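Local structure of acidocalcisomal pyrophosphatase (Trypanosoma cruzi, 5CUV) at residues A[211-214]-A[218-221]; A[316-321]-A[327-332]. The protein probably hydrolyses inorganic pyrophosphate to phosphate with the help of magnesium. One frame throughout, in Å; residues are numbered along the deposited sequence.

Contact 1 of 2, residues A[211-214]-A[218-221]; sequences LVRT and SLPM. With MLT (D-malate), chain C.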
# COMPACT_ATOMS: atom_id res chain seq x y z
N LEU A 211 24.52 -2.68 11.19
CA LEU A 211 25.88 -2.33 11.48
C LEU A 211 26.05 -0.84 11.37
O LEU A 211 26.73 -0.21 12.21
CB LEU A 211 26.79 -3.01 10.50
CG LEU A 211 28.29 -3.06 10.87
CD1 LEU A 211 28.52 -3.80 12.20
CD2 LEU A 211 29.03 -3.76 9.70
N VAL A 212 25.44 -0.26 10.34
CA VAL A 212 25.47 1.19 10.15
C VAL A 212 24.03 1.52 9.84
O VAL A 212 23.55 1.29 8.72
CB VAL A 212 26.42 1.62 8.96
CG1 VAL A 212 26.33 3.09 8.70
CG2 VAL A 212 27.85 1.29 9.32
N ARG A 213 23.34 2.04 10.84
CA ARG A 213 21.94 2.37 10.74
C ARG A 213 21.72 3.65 9.95
O ARG A 213 22.17 4.71 10.40
CB ARG A 213 21.37 2.50 12.12
CG ARG A 213 19.89 2.78 12.15
CD ARG A 213 19.32 2.52 13.53
NE ARG A 213 17.87 2.43 13.45
CZ ARG A 213 17.05 3.45 13.56
NH1 ARG A 213 17.51 4.69 13.76
NH2 ARG A 213 15.75 3.23 13.42
N THR A 214 21.01 3.57 8.83
CA THR A 214 20.78 4.73 7.99
C THR A 214 19.47 5.47 8.20
O THR A 214 19.37 6.64 7.84
CB THR A 214 20.90 4.35 6.48
OG1 THR A 214 19.97 3.31 6.16
CG2 THR A 214 22.27 3.84 6.15
N SER A 218 16.41 10.39 14.38
CA SER A 218 15.22 10.87 15.03
C SER A 218 14.19 9.72 15.18
O SER A 218 13.25 9.85 15.95
CB SER A 218 14.61 12.00 14.22
OG SER A 218 13.68 11.47 13.29
N LEU A 219 14.39 8.61 14.46
CA LEU A 219 13.45 7.46 14.51
C LEU A 219 13.93 6.36 15.44
O LEU A 219 14.91 5.70 15.17
CB LEU A 219 13.25 6.88 13.11
CG LEU A 219 12.34 5.68 13.05
CD1 LEU A 219 10.89 6.12 13.28
CD2 LEU A 219 12.46 5.03 11.69
N PRO A 220 13.23 6.13 16.54
CA PRO A 220 13.72 5.08 17.44
C PRO A 220 13.75 3.69 16.82
O PRO A 220 13.02 3.43 15.90
CB PRO A 220 12.77 5.18 18.64
CG PRO A 220 12.27 6.61 18.56
CD PRO A 220 12.04 6.78 17.09
N MSE A 221 14.60 2.82 17.37
CA MSE A 221 14.74 1.45 16.90
C MSE A 221 13.60 0.54 17.31
O MSE A 221 13.23 0.41 18.48
CB MSE A 221 16.05 0.88 17.44
CG MSE A 221 17.29 1.53 16.85
SE MSE A 221 18.95 0.89 17.58
CE MSE A 221 18.96 -0.87 16.75
C1 MLT C . 14.12 -0.10 12.71
O1 MLT C . 14.97 -0.33 11.84
O2 MLT C . 14.46 -0.03 13.88
C2 MLT C . 12.65 0.11 12.32
O3 MLT C . 12.43 0.02 10.91
C3 MLT C . 12.10 1.42 12.92
C4 MLT C . 10.65 1.67 12.49
O4 MLT C . 10.08 0.90 11.74
O5 MLT C . 10.00 2.75 12.92
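The malate pocket is walled here by R213, on the short strand 212-213, and by the loop 218-221 that follows it before strand 224-228. R213 reaches across with its chain extended, CG anti to the backbone N (chi1 -177°), and brings its guanidinium up to the carbonyl of L219. Both terminal nitrogens share that one oxygen: NH1 and NH2 of R213 each lie 3.1 Å from L219 O, in two weak, bent hydrogen bonds. The stronger hold on NH1 comes from Q167 of the second subunit, with P216 O a further weak partner. M221, a selenomethionine, covers one face of the guanidinium, its CG 3.6 Å from R213 NE and offset toward the rim, and the two chains pass one another running opposite ways. D-malate lies at the guanidinium edge, its O2 3.5 Å from R213 NH2, while L219 places CD1 3.5 Å from malate O5. N222 and R223 supply hydrogen bonds to the ligand. V212 and R213 pair in parallel with a strand of the second subunit, so a sheet runs on across the interface, making this an anion-binding pocket at a subunit boundary, its arginine held partly by loop carbonyls and partly from the other chain.

Contact 2 of 2, residues A[316-321]-A[327-332]; sequences LGILGM and MDWKVI. With MG (magnesium ion), chain D.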
# COMPACT_ATOMS: atom_id res chain seq x y z
N LEU A 316 4.33 -3.19 18.93
CA LEU A 316 3.35 -2.13 19.11
C LEU A 316 2.84 -2.00 20.52
O LEU A 316 2.43 -0.93 20.90
CB LEU A 316 2.16 -2.36 18.20
CG LEU A 316 2.61 -2.39 16.73
CD1 LEU A 316 1.52 -3.14 15.91
CD2 LEU A 316 2.93 -0.90 16.22
N GLY A 317 2.82 -3.08 21.29
CA GLY A 317 2.32 -2.96 22.64
C GLY A 317 2.35 -4.31 23.33
O GLY A 317 3.01 -5.26 22.87
N ILE A 318 1.60 -4.45 24.41
CA ILE A 318 1.65 -5.73 25.05
C ILE A 318 0.41 -5.82 25.88
O ILE A 318 -0.14 -4.76 26.27
CB ILE A 318 2.95 -5.82 25.89
CG1 ILE A 318 3.25 -7.28 26.27
CG2 ILE A 318 2.86 -4.86 27.07
CD1 ILE A 318 4.71 -7.45 26.87
N LEU A 319 -0.03 -7.06 26.09
CA LEU A 319 -1.21 -7.39 26.86
C LEU A 319 -0.78 -8.40 27.98
O LEU A 319 -0.14 -9.43 27.68
CB LEU A 319 -2.24 -8.02 25.92
CG LEU A 319 -3.57 -8.43 26.57
CD1 LEU A 319 -4.49 -7.18 26.75
CD2 LEU A 319 -4.25 -9.47 25.72
N GLY A 320 -1.09 -8.13 29.26
CA GLY A 320 -0.68 -9.04 30.31
C GLY A 320 -1.80 -9.97 30.78
O GLY A 320 -2.79 -9.51 31.39
N MSE A 321 -1.67 -11.26 30.53
CA MSE A 321 -2.69 -12.20 30.94
C MSE A 321 -2.12 -13.02 32.09
O MSE A 321 -0.89 -13.21 32.20
CB MSE A 321 -3.10 -13.10 29.78
CG MSE A 321 -4.09 -14.18 30.17
SE MSE A 321 -4.67 -15.29 28.71
CE MSE A 321 -3.03 -16.32 28.47
N MSE A 327 2.61 -14.81 35.21
CA MSE A 327 2.45 -13.68 34.31
C MSE A 327 2.73 -14.24 32.97
O MSE A 327 3.71 -14.92 32.78
CB MSE A 327 3.43 -12.55 34.65
CG MSE A 327 3.26 -11.31 33.78
SE MSE A 327 1.60 -10.39 34.02
CE MSE A 327 1.99 -9.56 35.74
N ASP A 328 1.87 -13.95 32.01
CA ASP A 328 2.06 -14.47 30.68
C ASP A 328 1.79 -13.40 29.61
O ASP A 328 0.72 -13.30 29.02
CB ASP A 328 1.15 -15.71 30.57
CG ASP A 328 1.02 -16.26 29.16
OD1 ASP A 328 2.06 -16.27 28.43
OD2 ASP A 328 -0.13 -16.72 28.83
N TRP A 329 2.79 -12.56 29.44
CA TRP A 329 2.81 -11.47 28.49
C TRP A 329 2.63 -11.97 27.04
O TRP A 329 3.07 -13.03 26.63
CB TRP A 329 4.14 -10.70 28.56
CG TRP A 329 4.46 -9.93 29.86
CD1 TRP A 329 5.44 -10.23 30.78
CD2 TRP A 329 3.77 -8.76 30.39
NE1 TRP A 329 5.39 -9.36 31.83
CE2 TRP A 329 4.38 -8.45 31.64
CE3 TRP A 329 2.70 -7.97 29.95
CZ2 TRP A 329 3.95 -7.38 32.45
CZ3 TRP A 329 2.28 -6.89 30.76
CH2 TRP A 329 2.92 -6.62 32.01
N LYS A 330 1.97 -11.16 26.25
CA LYS A 330 1.76 -11.45 24.86
C LYS A 330 2.12 -10.14 24.16
O LYS A 330 1.39 -9.15 24.28
CB LYS A 330 0.31 -11.87 24.67
CG LYS A 330 0.01 -13.04 25.59
CD LYS A 330 -0.71 -14.15 24.94
CE LYS A 330 -0.87 -15.28 25.95
NZ LYS A 330 0.30 -16.18 26.07
N VAL A 331 3.30 -10.12 23.52
CA VAL A 331 3.74 -8.92 22.80
C VAL A 331 2.92 -8.81 21.53
O VAL A 331 2.75 -9.80 20.81
CB VAL A 331 5.23 -9.00 22.39
CG1 VAL A 331 5.60 -7.89 21.39
CG2 VAL A 331 6.05 -8.86 23.57
N ILE A 332 2.39 -7.63 21.28
CA ILE A 332 1.62 -7.39 20.06
C ILE A 332 2.58 -6.74 19.09
O ILE A 332 3.14 -5.70 19.39
CB ILE A 332 0.45 -6.41 20.30
CG1 ILE A 332 -0.36 -6.83 21.52
CG2 ILE A 332 -0.39 -6.33 19.08
CD1 ILE A 332 -0.96 -8.20 21.35
MG MG D . 4.20 -17.31 27.79
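This is a buried antiparallel hairpin pairing, strand 310-323 against strand 326-335, within the mixed sheet of the pyrophosphatase domain and beside its magnesium site. The two segments run at 160° to each other. L319 and K330 form a hydrogen-bonded pair, L319 N to K330 O and K330 N to L319 O both measuring 3.1 Å. M321 and D328 form another, firm from D328 N to M321 O but weak in return. At the far end the register slips: L316 and G317 both face I332, a classic beta bulge, and I332 O accepts from both L316 N (2.8 Å) and G317 N (3.3 Å).

On one face, I318 extends CG1 anti to the backbone N (chi1 -164°), carrying CD1 to 3.7 Å from W329 CB and 3.8 Å from V331 CG2. The I318 chain slants across the start of the W329 side chain. G320 has no side chain, and the six-membered part of the indole comes up against it, W329 CE3 3.6 Å from G320 CA. M327 CG covers one indole face near the rim. Helix 388-412 packs on this apolar side through F390, V394 and I395.

The other face is polar near the hairpin turn. D328 OD1 binds magnesium at 2.5 Å, in a site completed by D291 and D296. K330 bends at chi2 and chi4 to bring NZ into a salt bridge with D328, weak as hydrogen bonds; its strongest polar partner is Y270 OH, and it also bridges to D296. The CE methyl of M321, a selenomethionine, sits beside D328 OD2 and K330 CE. K330 thus links D328 and D296 from the second shell, placing its positive charge and that of magnesium among buried carboxylates.

In the fold
Contact 1 closes before contact 2 begins, with centres about 25 Å apart and nearest atoms about 10 Å apart, without touching. Contact 2 is core: every residue in it is buried, a continuous strand pairing carries it, and no other chain reaches it. Contact 1 is small and only partly buried, and joins a short strand to a loop through one arginine, and the second subunit also reaches it. Both include polar groups at a bound species, but with opposite charge: the carboxylate of D328 at magnesium in 316-321/327-332, an arginine beside malate in 211-214/218-221. Strand 224-228, which follows the malate loop, pairs with strand 310-323, linking the two neighbourhoods through one sheet.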